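Local coordinates for protein actibind (Aspergillus niger, PDB 3D3Z) that cleaves RNA as a ribonuclease of the T2 family, probably with little base specificity but a preference for adenylic acid, at residues 38-43 against 96-101; 73-78 against 106-111; 194-199 against 230-235. One frame throughout, in Å; residues are numbered along the deposited sequence.

Interaction 1. Residues 38-43 against 96-101. With D3Z (1-(5-deoxy-beta-L-xylofuranosyl)pyrimidine-2,4(1H,3H)-dione), chain E; EDO (1,2-ethanediol), chain G; EDO (1,2-ethanediol), chain F.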
loop_
_atom_site.group_PDB
_atom_site.type_symbol
_atom_site.label_atom_id
_atom_site.label_comp_id
_atom_site.label_asym_id
_atom_site.label_seq_id
_atom_site.Cartn_x
_atom_site.Cartn_y
_atom_site.Cartn_z
ATOM N N TYR A 38 -10.913 -12.838 -4.791
ATOM C CA TYR A 38 -11.681 -14.108 -4.573
ATOM C C TYR A 38 -12.050 -14.840 -5.903
ATOM O O TYR A 38 -12.143 -16.108 -5.973
ATOM C CB TYR A 38 -12.927 -13.821 -3.687
ATOM C CG TYR A 38 -13.811 -12.798 -4.313
ATOM C CD1 TYR A 38 -13.653 -11.435 -4.003
ATOM C CD2 TYR A 38 -14.704 -13.152 -5.332
ATOM C CE1 TYR A 38 -14.392 -10.462 -4.655
ATOM C CE2 TYR A 38 -15.474 -12.180 -5.979
ATOM C CZ TYR A 38 -15.327 -10.843 -5.618
ATOM O OH TYR A 38 -16.047 -9.886 -6.305
ATOM N N ASP A 39 -12.178 -14.096 -7.001
ATOM C CA ASP A 39 -12.464 -14.743 -8.261
ATOM C C ASP A 39 -11.759 -14.088 -9.437
ATOM O O ASP A 39 -12.302 -13.173 -10.020
ATOM C CB ASP A 39 -13.997 -14.800 -8.524
ATOM C CG ASP A 39 -14.358 -15.548 -9.833
ATOM O OD1 ASP A 39 -13.454 -16.113 -10.483
ATOM O OD2 ASP A 39 -15.563 -15.581 -10.239
ATOM N N PRO A 40 -10.551 -14.568 -9.796
ATOM C CA PRO A 40 -9.821 -15.684 -9.197
ATOM C C PRO A 40 -9.193 -15.297 -7.856
ATOM O O PRO A 40 -8.824 -14.144 -7.611
ATOM C CB PRO A 40 -8.740 -15.986 -10.240
ATOM C CG PRO A 40 -8.503 -14.662 -10.905
ATOM C CD PRO A 40 -9.778 -13.928 -10.884
ATOM N N SER A 41 -9.079 -16.283 -6.997
ATOM C CA SER A 41 -8.390 -16.155 -5.728
ATOM C C SER A 41 -6.826 -16.214 -5.830
ATOM O O SER A 41 -6.254 -16.901 -6.683
ATOM C CB SER A 41 -8.826 -17.279 -4.797
ATOM O OG SER A 41 -10.186 -17.215 -4.452
ATOM N N ASP A 42 -6.166 -15.480 -4.944
ATOM C CA ASP A 42 -4.683 -15.491 -4.813
ATOM C C ASP A 42 -4.362 -15.300 -3.313
ATOM O O ASP A 42 -5.293 -14.983 -2.499
ATOM C CB ASP A 42 -4.029 -14.442 -5.701
ATOM C CG ASP A 42 -4.475 -13.030 -5.346
ATOM O OD1 ASP A 42 -4.724 -12.743 -4.148
ATOM O OD2 ASP A 42 -4.646 -12.217 -6.270
ATOM N N GLY A 43 -3.111 -15.551 -2.945
ATOM C CA GLY A 43 -2.666 -15.313 -1.585
ATOM C C GLY A 43 -3.202 -16.365 -0.657
ATOM O O GLY A 43 -3.796 -17.363 -1.105
ATOM N N PRO A 96 0.778 -10.727 -5.240
ATOM C CA PRO A 96 0.543 -11.364 -6.516
ATOM C C PRO A 96 -0.342 -10.542 -7.492
ATOM O O PRO A 96 -1.185 -9.702 -7.066
ATOM C CB PRO A 96 -0.164 -12.649 -6.111
ATOM C CG PRO A 96 -1.033 -12.252 -4.943
ATOM C CD PRO A 96 -0.091 -11.290 -4.202
ATOM N N ASP A 97 -0.093 -10.739 -8.785
ATOM C CA ASP A 97 -1.061 -10.454 -9.795
ATOM C C ASP A 97 -2.090 -11.642 -9.836
ATOM O O ASP A 97 -1.725 -12.833 -9.963
ATOM C CB ASP A 97 -0.371 -10.141 -11.129
ATOM C CG ASP A 97 -1.309 -9.648 -12.164
ATOM O OD1 ASP A 97 -2.198 -10.403 -12.576
ATOM O OD2 ASP A 97 -1.168 -8.491 -12.575
ATOM N N TYR A 98 -3.375 -11.306 -9.670
ATOM C CA TYR A 98 -4.458 -12.326 -9.629
ATOM C C TYR A 98 -4.414 -13.294 -10.811
ATOM O O TYR A 98 -4.780 -14.467 -10.682
ATOM C CB TYR A 98 -5.862 -11.662 -9.528
ATOM C CG TYR A 98 -6.247 -10.915 -10.780
ATOM C CD1 TYR A 98 -6.702 -11.594 -11.920
ATOM C CD2 TYR A 98 -6.137 -9.541 -10.837
ATOM C CE1 TYR A 98 -7.032 -10.899 -13.104
ATOM C CE2 TYR A 98 -6.454 -8.839 -12.012
ATOM C CZ TYR A 98 -6.905 -9.522 -13.134
ATOM O OH TYR A 98 -7.177 -8.798 -14.293
ATOM N N GLU A 99 -3.991 -12.796 -11.965
ATOM C CA GLU A 99 -3.982 -13.591 -13.178
ATOM C C GLU A 99 -2.929 -14.707 -13.159
ATOM O O GLU A 99 -3.086 -15.761 -13.806
ATOM C CB GLU A 99 -3.818 -12.695 -14.370
ATOM C CG GLU A 99 -4.172 -13.389 -15.603
ATOM C CD GLU A 99 -4.046 -12.529 -16.834
ATOM O OE1 GLU A 99 -3.888 -11.282 -16.730
ATOM O OE2 GLU A 99 -4.094 -13.154 -17.914
ATOM N N GLY A 100 -1.873 -14.511 -12.388
ATOM C CA GLY A 100 -0.892 -15.568 -12.206
ATOM C C GLY A 100 0.485 -14.982 -12.004
ATOM O O GLY A 100 0.691 -13.763 -12.212
ATOM N N ALA A 101 1.392 -15.859 -11.575
ATOM C CA ALA A 101 2.775 -15.496 -11.228
ATOM C C ALA A 101 3.474 -14.827 -12.399
ATOM O O ALA A 101 4.274 -13.945 -12.201
ATOM C CB ALA A 101 3.577 -16.710 -10.770
HETATM N N1 D3Z E . -4.568 -5.851 -10.896
HETATM C C2 D3Z E . -3.454 -6.678 -11.139
HETATM N N3 D3Z E . -3.133 -7.621 -10.258
HETATM C C4 D3Z E . -3.829 -7.804 -9.136
HETATM C C5 D3Z E . -4.913 -7.002 -8.893
HETATM C C6 D3Z E . -5.282 -6.012 -9.794
HETATM O O2 D3Z E . -2.760 -6.550 -12.170
HETATM O O4 D3Z E . -3.545 -8.690 -8.304
HETATM C "C1'" D3Z E . -4.934 -4.812 -11.825
HETATM C "C2'" D3Z E . -3.660 -4.461 -12.567
HETATM O "O2'" D3Z E . -3.763 -4.880 -13.941
HETATM C "C3'" D3Z E . -3.455 -2.971 -12.360
HETATM C "C4'" D3Z E . -4.627 -2.475 -11.532
HETATM O "O3'" D3Z E . -2.251 -2.726 -11.652
HETATM O "O4'" D3Z E . -5.370 -3.638 -11.117
HETATM C "C5'" D3Z E . -4.110 -1.657 -10.354
HETATM C C1 EDO G . -9.948 -9.726 -9.007
HETATM O O1 EDO G . -9.807 -11.035 -8.451
HETATM C C2 EDO G . -10.052 -9.761 -10.532
HETATM O O2 EDO G . -11.325 -10.308 -10.877
HETATM C C1 EDO F . -0.506 -17.639 -5.355
HETATM O O1 EDO F . -1.827 -17.108 -5.580
HETATM C C2 EDO F . 0.391 -16.508 -4.848
HETATM O O2 EDO F . -0.225 -15.758 -3.786
HETATM O O HOH W 1 -4.458 -16.343 -8.956
#
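Two loops without regular structure meet here, CA of Asp42 coming within 5.8 Å of CA of Tyr98, where a type I turn from Asp97 to Gly100 bends the second chain. No hydrogen bond passes directly between them. Instead Asp42 sets its flat carboxylate into the angle of the other loop: with CG held between its backbone N and carbonyl carbon (chi1 61°), OD2 comes to rest 3.4 Å from CA of Tyr98. Across the middle of the same group lies a proline ring, CG of Pro96 being 3.6 Å from CG of Asp42, and the two side chains meet at about a right angle. Farther out Pro40, fixed by a cis peptide bond, brings its ring CG obliquely to CD1 of Tyr98 at 3.7 Å; a rigid, compact ring suits such a bend beside an aromatic. A water ties the backbones together, donating to O of Ser41 and to O of Tyr98, the latter at 2.6 Å.

The turn also holds the uracil of the bound nucleoside. N of Tyr98 donates to O4 of that base at 3.0 Å, while C5 of the base lies at the edge of the tyrosine ring and in its plane. Asp97 closes an Asx turn, its OD1 accepting from N of Glu99 through the anti lone pair. Asp42 OD2 lies close to OD2 of Asp37, a pocket residue, which puts two like charges together near the base site. With one bridging water and no direct hydrogen bond, the loops meet mainly through shape.

Interaction 2. Residues 73-78 against 106-111. With NAG (2-acetamido-2-deoxy-beta-D-glucopyranose), chain B; D3Z (1-(5-deoxy-beta-L-xylofuranosyl)pyrimidine-2,4(1H,3H)-dione), chain E; PO4 (phosphate ion), chain D.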
loop_
_atom_site.group_PDB
_atom_site.type_symbol
_atom_site.label_atom_id
_atom_site.label_comp_id
_atom_site.label_asym_id
_atom_site.label_seq_id
_atom_site.Cartn_x
_atom_site.Cartn_y
_atom_site.Cartn_z
ATOM N N SER A 73 11.365 -1.952 -16.636
ATOM C CA SER A 73 10.664 -3.139 -17.089
ATOM C C SER A 73 11.389 -4.383 -16.636
ATOM O O SER A 73 11.302 -5.439 -17.255
ATOM C CB SER A 73 10.489 -3.078 -18.614
ATOM O OG SER A 73 11.738 -3.176 -19.280
ATOM N N ASN A 74 12.107 -4.270 -15.529
ATOM C CA ASN A 74 12.879 -5.367 -15.008
ATOM C C ASN A 74 12.964 -5.424 -13.501
ATOM O O ASN A 74 14.049 -5.662 -12.932
ATOM C CB ASN A 74 14.297 -5.332 -15.596
ATOM C CG ASN A 74 15.069 -4.049 -15.218
ATOM O OD1 ASN A 74 14.500 -3.055 -14.725
ATOM N ND2 ASN A 74 16.391 -4.117 -15.384
ATOM N N ILE A 75 11.825 -5.231 -12.835
ATOM C CA ILE A 75 11.808 -5.227 -11.368
ATOM C C ILE A 75 12.365 -6.465 -10.737
ATOM O O ILE A 75 13.131 -6.377 -9.760
ATOM C CB ILE A 75 10.331 -4.946 -10.820
ATOM C CG1 ILE A 75 9.786 -3.583 -11.284
ATOM C CG2 ILE A 75 10.272 -5.122 -9.303
ATOM C CD1 ILE A 75 10.618 -2.303 -10.951
ATOM N N THR A 76 11.979 -7.638 -11.259
ATOM C CA THR A 76 12.418 -8.905 -10.712
ATOM C C THR A 76 13.980 -9.002 -10.762
ATOM O O THR A 76 14.654 -9.409 -9.834
ATOM C CB THR A 76 11.773 -10.046 -11.525
ATOM O OG1 THR A 76 10.360 -9.990 -11.303
ATOM C CG2 THR A 76 12.308 -11.437 -11.089
ATOM N N SER A 77 14.540 -8.640 -11.900
ATOM C CA SER A 77 15.992 -8.566 -12.030
ATOM C C SER A 77 16.669 -7.550 -11.113
ATOM O O SER A 77 17.760 -7.828 -10.605
ATOM C CB SER A 77 16.344 -8.200 -13.455
ATOM O OG SER A 77 15.900 -9.259 -14.293
ATOM N N ILE A 78 16.020 -6.412 -10.876
ATOM C CA ILE A 78 16.581 -5.392 -9.989
ATOM C C ILE A 78 16.646 -5.962 -8.575
ATOM O O ILE A 78 17.686 -5.883 -7.901
ATOM C CB ILE A 78 15.779 -4.110 -10.033
ATOM C CG1 ILE A 78 15.996 -3.369 -11.363
ATOM C CG2 ILE A 78 16.160 -3.258 -8.894
ATOM C CD1 ILE A 78 15.043 -2.302 -11.663
ATOM N N SER A 106 4.810 -7.462 -14.553
ATOM C CA SER A 106 4.101 -6.318 -15.159
ATOM C C SER A 106 3.415 -5.485 -14.088
ATOM O O SER A 106 3.434 -4.271 -14.154
ATOM C CB SER A 106 3.075 -6.707 -16.261
ATOM O OG SER A 106 2.365 -7.908 -15.952
ATOM N N PHE A 107 2.843 -6.148 -13.096
ATOM C CA PHE A 107 2.112 -5.481 -11.999
ATOM C C PHE A 107 3.083 -4.655 -11.153
ATOM O O PHE A 107 2.808 -3.482 -10.811
ATOM C CB PHE A 107 1.417 -6.558 -11.129
ATOM C CG PHE A 107 0.536 -6.027 -10.008
ATOM C CD1 PHE A 107 -0.054 -4.813 -10.041
ATOM C CD2 PHE A 107 0.285 -6.820 -8.924
ATOM C CE1 PHE A 107 -0.863 -4.362 -8.984
ATOM C CE2 PHE A 107 -0.536 -6.406 -7.872
ATOM C CZ PHE A 107 -1.073 -5.184 -7.887
ATOM N N TRP A 108 4.206 -5.267 -10.778
ATOM C CA TRP A 108 5.244 -4.557 -9.990
ATOM C C TRP A 108 5.862 -3.374 -10.751
ATOM O O TRP A 108 6.050 -2.267 -10.217
ATOM C CB TRP A 108 6.295 -5.549 -9.500
ATOM C CG TRP A 108 5.765 -6.674 -8.728
ATOM C CD1 TRP A 108 4.636 -6.675 -7.917
ATOM C CD2 TRP A 108 6.365 -7.968 -8.569
ATOM N NE1 TRP A 108 4.488 -7.913 -7.320
ATOM C CE2 TRP A 108 5.541 -8.708 -7.682
ATOM C CE3 TRP A 108 7.529 -8.571 -9.082
ATOM C CZ2 TRP A 108 5.809 -9.997 -7.348
ATOM C CZ3 TRP A 108 7.799 -9.889 -8.739
ATOM C CH2 TRP A 108 6.953 -10.578 -7.863
ATOM N N GLU A 109 6.139 -3.603 -12.044
ATOM C CA GLU A 109 6.504 -2.482 -12.940
ATOM C C GLU A 109 5.493 -1.377 -12.840
ATOM O O GLU A 109 5.827 -0.191 -12.665
ATOM C CB GLU A 109 6.599 -2.939 -14.389
ATOM C CG GLU A 109 7.817 -3.805 -14.702
ATOM C CD GLU A 109 7.720 -4.460 -16.074
ATOM O OE1 GLU A 109 6.899 -3.964 -16.851
ATOM O OE2 GLU A 109 8.437 -5.461 -16.342
ATOM N N HIS A 110 4.227 -1.729 -13.006
ATOM C CA HIS A 110 3.141 -0.721 -12.949
ATOM C C HIS A 110 3.151 0.099 -11.669
ATOM O O HIS A 110 3.106 1.338 -11.681
ATOM C CB HIS A 110 1.770 -1.390 -13.169
ATOM C CG HIS A 110 0.613 -0.452 -13.003
ATOM N ND1 HIS A 110 0.297 0.504 -13.938
ATOM C CD2 HIS A 110 -0.282 -0.306 -11.995
ATOM C CE1 HIS A 110 -0.723 1.221 -13.509
ATOM N NE2 HIS A 110 -1.119 0.729 -12.347
ATOM N N GLU A 111 3.210 -0.586 -10.532
ATOM C CA GLU A 111 3.209 0.126 -9.282
ATOM C C GLU A 111 4.414 1.068 -9.080
ATOM O O GLU A 111 4.232 2.222 -8.683
ATOM C CB GLU A 111 3.068 -0.831 -8.123
ATOM C CG GLU A 111 1.619 -1.475 -8.091
ATOM C CD GLU A 111 0.480 -0.466 -8.000
ATOM O OE1 GLU A 111 0.632 0.462 -7.187
ATOM O OE2 GLU A 111 -0.554 -0.608 -8.715
HETATM C C1 NAG B . 17.151 -2.885 -15.280
HETATM C C2 NAG B . 18.659 -3.208 -15.137
HETATM C C3 NAG B . 19.450 -1.907 -15.084
HETATM C C4 NAG B . 19.071 -0.995 -16.217
HETATM C C5 NAG B . 17.550 -0.768 -16.222
HETATM C C6 NAG B . 17.071 0.197 -17.305
HETATM C C7 NAG B . 19.158 -5.260 -13.892
HETATM C C8 NAG B . 19.551 -5.942 -12.610
HETATM N N2 NAG B . 18.944 -3.940 -13.918
HETATM O O3 NAG B . 20.842 -2.181 -15.060
HETATM O O4 NAG B . 19.792 0.191 -15.971
HETATM O O5 NAG B . 16.913 -2.029 -16.368
HETATM O O6 NAG B . 17.520 -0.242 -18.566
HETATM O O7 NAG B . 19.018 -5.957 -14.893
HETATM N N1 D3Z E . -4.568 -5.851 -10.896
HETATM C C2 D3Z E . -3.454 -6.678 -11.139
HETATM N N3 D3Z E . -3.133 -7.621 -10.258
HETATM C C4 D3Z E . -3.829 -7.804 -9.136
HETATM C C5 D3Z E . -4.913 -7.002 -8.893
HETATM C C6 D3Z E . -5.282 -6.012 -9.794
HETATM O O2 D3Z E . -2.760 -6.550 -12.170
HETATM O O4 D3Z E . -3.545 -8.690 -8.304
HETATM C "C1'" D3Z E . -4.934 -4.812 -11.825
HETATM C "C2'" D3Z E . -3.660 -4.461 -12.567
HETATM O "O2'" D3Z E . -3.763 -4.880 -13.941
HETATM C "C3'" D3Z E . -3.455 -2.971 -12.360
HETATM C "C4'" D3Z E . -4.627 -2.475 -11.532
HETATM O "O3'" D3Z E . -2.251 -2.726 -11.652
HETATM O "O4'" D3Z E . -5.370 -3.638 -11.117
HETATM C "C5'" D3Z E . -4.110 -1.657 -10.354
HETATM P P PO4 D . -3.220 1.723 -9.416
HETATM O O1 PO4 D . -3.198 3.258 -9.483
HETATM O O2 PO4 D . -4.538 1.359 -8.791
HETATM O O3 PO4 D . -2.012 1.236 -8.646
HETATM O O4 PO4 D . -3.059 1.332 -10.861
#
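The first turn of helix 75-81 packs on helix 104-116, the helix that carries the predicted active-site residues Glu111 and His115, and Ile75 is the wedge between them. Its CG1 branch reaches the backbone of the other helix, 3.7 Å from N of Glu109, while CG2 lies 4.0 Å from CB of Trp108; a branched aliphatic chain thus meets two successive residues of helix 104-116. Next to it Thr76 brings OG1 to the rim of the indole, in the ring plane and 3.6 Å from CZ3 of Trp108. That hydroxyl is hydrogen-bonded to Glu105, and Trp108 spends its own NE1 on O of Trp95, so both polar groups have partners.

Glu109 runs out extended (chi2 169°) to lie against Ser73. Its OE2 stands 3.0 Å from O of Ser73, two acceptors that cannot bond as they are; with Glu105 also near, the carboxylate may be somewhat easier to protonate. Asn74 occupies the N-cap position, but its side chain makes no capping bond; its ND2 is joined covalently to the first sugar of an N-linked glycan. N of Ile75 is bonded to OE2 of Glu105, whose OE1 meets the Thr76 hydroxyl.

The far side of helix 104-116 faces the nucleoside pocket. Phe107 lays one face of its ring under the uracil, with N3 of the base 3.7 Å above the ring plane. His110 gives a nearly straight bond (170°) from NE2 to O4 of a phosphate ion, probably a crystallisation component, at 2.5 Å. His110 and Glu111 begin the second conserved active-site sequence of T2 ribonucleases, His-Glu-Trp-x-Lys-His-Gly, whose Lys114 and His115 also bond the phosphate.

Interaction 3. Residues 194-199 against 230-235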
loop_
_atom_site.group_PDB
_atom_site.type_symbol
_atom_site.label_atom_id
_atom_site.label_comp_id
_atom_site.label_asym_id
_atom_site.label_seq_id
_atom_site.Cartn_x
_atom_site.Cartn_y
_atom_site.Cartn_z
ATOM N N GLY A 194 -20.997 -5.624 -5.134
ATOM C CA GLY A 194 -21.396 -5.863 -3.738
ATOM C C GLY A 194 -20.498 -6.703 -2.849
ATOM O O GLY A 194 -20.897 -7.076 -1.739
ATOM N N ALA A 195 -19.268 -6.992 -3.288
ATOM C CA ALA A 195 -18.317 -7.770 -2.478
ATOM C C ALA A 195 -17.114 -6.893 -2.068
ATOM O O ALA A 195 -16.608 -6.066 -2.831
ATOM C CB ALA A 195 -17.833 -9.011 -3.229
ATOM N N LEU A 196 -16.691 -7.098 -0.838
ATOM C CA LEU A 196 -15.512 -6.493 -0.255
ATOM C C LEU A 196 -14.286 -6.923 -1.121
ATOM O O LEU A 196 -14.084 -8.115 -1.436
ATOM C CB LEU A 196 -15.450 -6.902 1.245
ATOM C CG LEU A 196 -14.609 -6.184 2.273
ATOM C CD1 LEU A 196 -14.915 -4.703 2.365
ATOM C CD2 LEU A 196 -14.754 -6.928 3.618
ATOM N N SER A 197 -13.545 -5.917 -1.538
ATOM C CA SER A 197 -12.596 -5.988 -2.646
ATOM C C SER A 197 -11.261 -5.232 -2.428
ATOM O O SER A 197 -10.219 -5.749 -2.767
ATOM C CB SER A 197 -13.264 -5.425 -3.876
ATOM O OG SER A 197 -12.356 -5.510 -4.936
ATOM N N GLN A 198 -11.314 -3.997 -1.932
ATOM C CA GLN A 198 -10.133 -3.122 -1.819
ATOM C C GLN A 198 -10.154 -2.309 -0.525
ATOM O O GLN A 198 -11.246 -1.934 -0.037
ATOM C CB GLN A 198 -10.099 -2.154 -3.004
ATOM C CG GLN A 198 -9.913 -2.842 -4.386
ATOM C CD GLN A 198 -9.514 -1.898 -5.479
ATOM O OE1 GLN A 198 -8.602 -1.101 -5.295
ATOM N NE2 GLN A 198 -10.210 -1.974 -6.655
ATOM N N LEU A 199 -8.959 -1.992 -0.032
ATOM C CA LEU A 199 -8.740 -1.152 1.155
ATOM C C LEU A 199 -7.597 -0.158 0.874
ATOM O O LEU A 199 -6.553 -0.518 0.243
ATOM C CB LEU A 199 -8.442 -2.004 2.386
ATOM C CG LEU A 199 -9.480 -3.001 2.928
ATOM C CD1 LEU A 199 -8.912 -3.815 4.072
ATOM C CD2 LEU A 199 -10.784 -2.277 3.367
ATOM N N ILE A 230 -23.165 -6.353 2.416
ATOM C CA ILE A 230 -21.793 -6.543 1.832
ATOM C C ILE A 230 -21.342 -7.987 1.947
ATOM O O ILE A 230 -21.359 -8.602 3.029
ATOM C CB ILE A 230 -20.728 -5.598 2.451
ATOM C CG1 ILE A 230 -21.030 -4.140 2.092
ATOM C CG2 ILE A 230 -19.300 -5.922 1.915
ATOM C CD1 ILE A 230 -20.345 -3.083 3.061
ATOM N N LYS A 231 -20.946 -8.545 0.815
ATOM C CA LYS A 231 -20.441 -9.891 0.812
ATOM C C LYS A 231 -18.928 -9.883 1.029
ATOM O O LYS A 231 -18.237 -8.992 0.566
ATOM C CB LYS A 231 -20.732 -10.594 -0.505
ATOM C CG LYS A 231 -22.189 -10.521 -0.917
ATOM C CD LYS A 231 -22.458 -11.312 -2.175
ATOM C CE LYS A 231 -21.973 -10.590 -3.429
ATOM N NZ LYS A 231 -21.539 -11.644 -4.449
ATOM N N TYR A 232 -18.465 -10.888 1.755
ATOM C CA TYR A 232 -17.045 -11.151 1.979
ATOM C C TYR A 232 -16.762 -12.549 1.426
ATOM O O TYR A 232 -16.832 -13.542 2.151
ATOM C CB TYR A 232 -16.752 -11.045 3.461
ATOM C CG TYR A 232 -15.304 -10.940 3.920
ATOM C CD1 TYR A 232 -14.222 -10.869 3.028
ATOM C CD2 TYR A 232 -15.028 -10.855 5.287
ATOM C CE1 TYR A 232 -12.912 -10.745 3.513
ATOM C CE2 TYR A 232 -13.740 -10.723 5.767
ATOM C CZ TYR A 232 -12.683 -10.672 4.873
ATOM O OH TYR A 232 -11.404 -10.560 5.389
ATOM N N PRO A 233 -16.570 -12.652 0.106
ATOM C CA PRO A 233 -16.506 -13.997 -0.489
ATOM C C PRO A 233 -15.290 -14.816 -0.047
ATOM O O PRO A 233 -14.187 -14.250 0.067
ATOM C CB PRO A 233 -16.515 -13.725 -1.995
ATOM C CG PRO A 233 -16.953 -12.308 -2.153
ATOM C CD PRO A 233 -16.518 -11.597 -0.931
ATOM N N PRO A 234 -15.502 -16.111 0.286
ATOM C CA PRO A 234 -14.402 -16.980 0.645
ATOM C C PRO A 234 -13.479 -17.220 -0.557
ATOM O O PRO A 234 -13.948 -17.332 -1.679
ATOM C CB PRO A 234 -15.105 -18.288 1.094
ATOM C CG PRO A 234 -16.505 -17.907 1.383
ATOM C CD PRO A 234 -16.801 -16.829 0.383
ATOM N N LYS A 235 -12.164 -17.202 -0.312
ATOM C CA LYS A 235 -11.205 -17.567 -1.358
ATOM C C LYS A 235 -11.245 -19.072 -1.599
ATOM O O LYS A 235 -11.510 -19.819 -0.667
ATOM C CB LYS A 235 -9.793 -17.096 -1.000
ATOM C CG LYS A 235 -9.644 -15.607 -0.878
ATOM C CD LYS A 235 -8.163 -15.265 -0.708
ATOM C CE LYS A 235 -7.875 -13.819 -0.837
ATOM N NZ LYS A 235 -6.462 -13.531 -0.481
#
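Leu196 can be followed outward from the backbone into a hydrophobic corner shared with Ile230 and Tyr232. Its CB sits 3.5 Å from O of Lys231 and 4.0 Å from CG2 of Ile230. CG, placed anti to the backbone N (chi1 -162°), is the point where the chain forks. CD2 then comes down over the phenol ring, 4.0 Å from the centroid of Tyr232 and 11° off its normal, a CH-pi contact over the face, and CD1 turns away from that ring. A branched apolar chain suits the place, since it can set one methyl on the ring while CB packs on Ile230.

Alongside, the backbones form a single parallel bridge, Ala195 with Lys231. N of Lys231 donates to O of Gly194 at 2.9 Å, and N of Leu196 donates in turn to O of Lys231 at 2.8 Å. Gly194 turns with a positive phi, which a residue without a side chain adopts easily. The small CB of Ala195 lets CG of Pro233 approach to 3.6 Å. O of Leu196 is buried here without a polar partner: the parallel pairing stops because Pro233, next in line, has no N-H to offer.

Around the contact, Leu196 also packs on Val189 of strand 188-192 and on Ile174 of helix 171-179. Ile230 packs on helix 171-179 too, and Tyr232 on helix 152-158, with its OH bonded to NE1 of Trp48.

Overall arrangement
Interactions 1 and 2 share the nucleoside pocket: 96-101 grips the base through backbone and an aromatic edge, while 106-111 offers a ring face to it, and Pro96 and Asp97 pack on Phe107. Interaction 3 lies away from that site, its centre about 27 Å from that of interaction 2, yet it meets interaction 1 where the amine of Lys235 probably bonds to O of Asp42. All three are partly buried. Their chemistry follows their elements: loop against loop relies on water and shape, helix against helix on apolar side chains with an awkward acid, and the start of a strand against an extended segment near the C terminus on paired backbone hydrogen bonds.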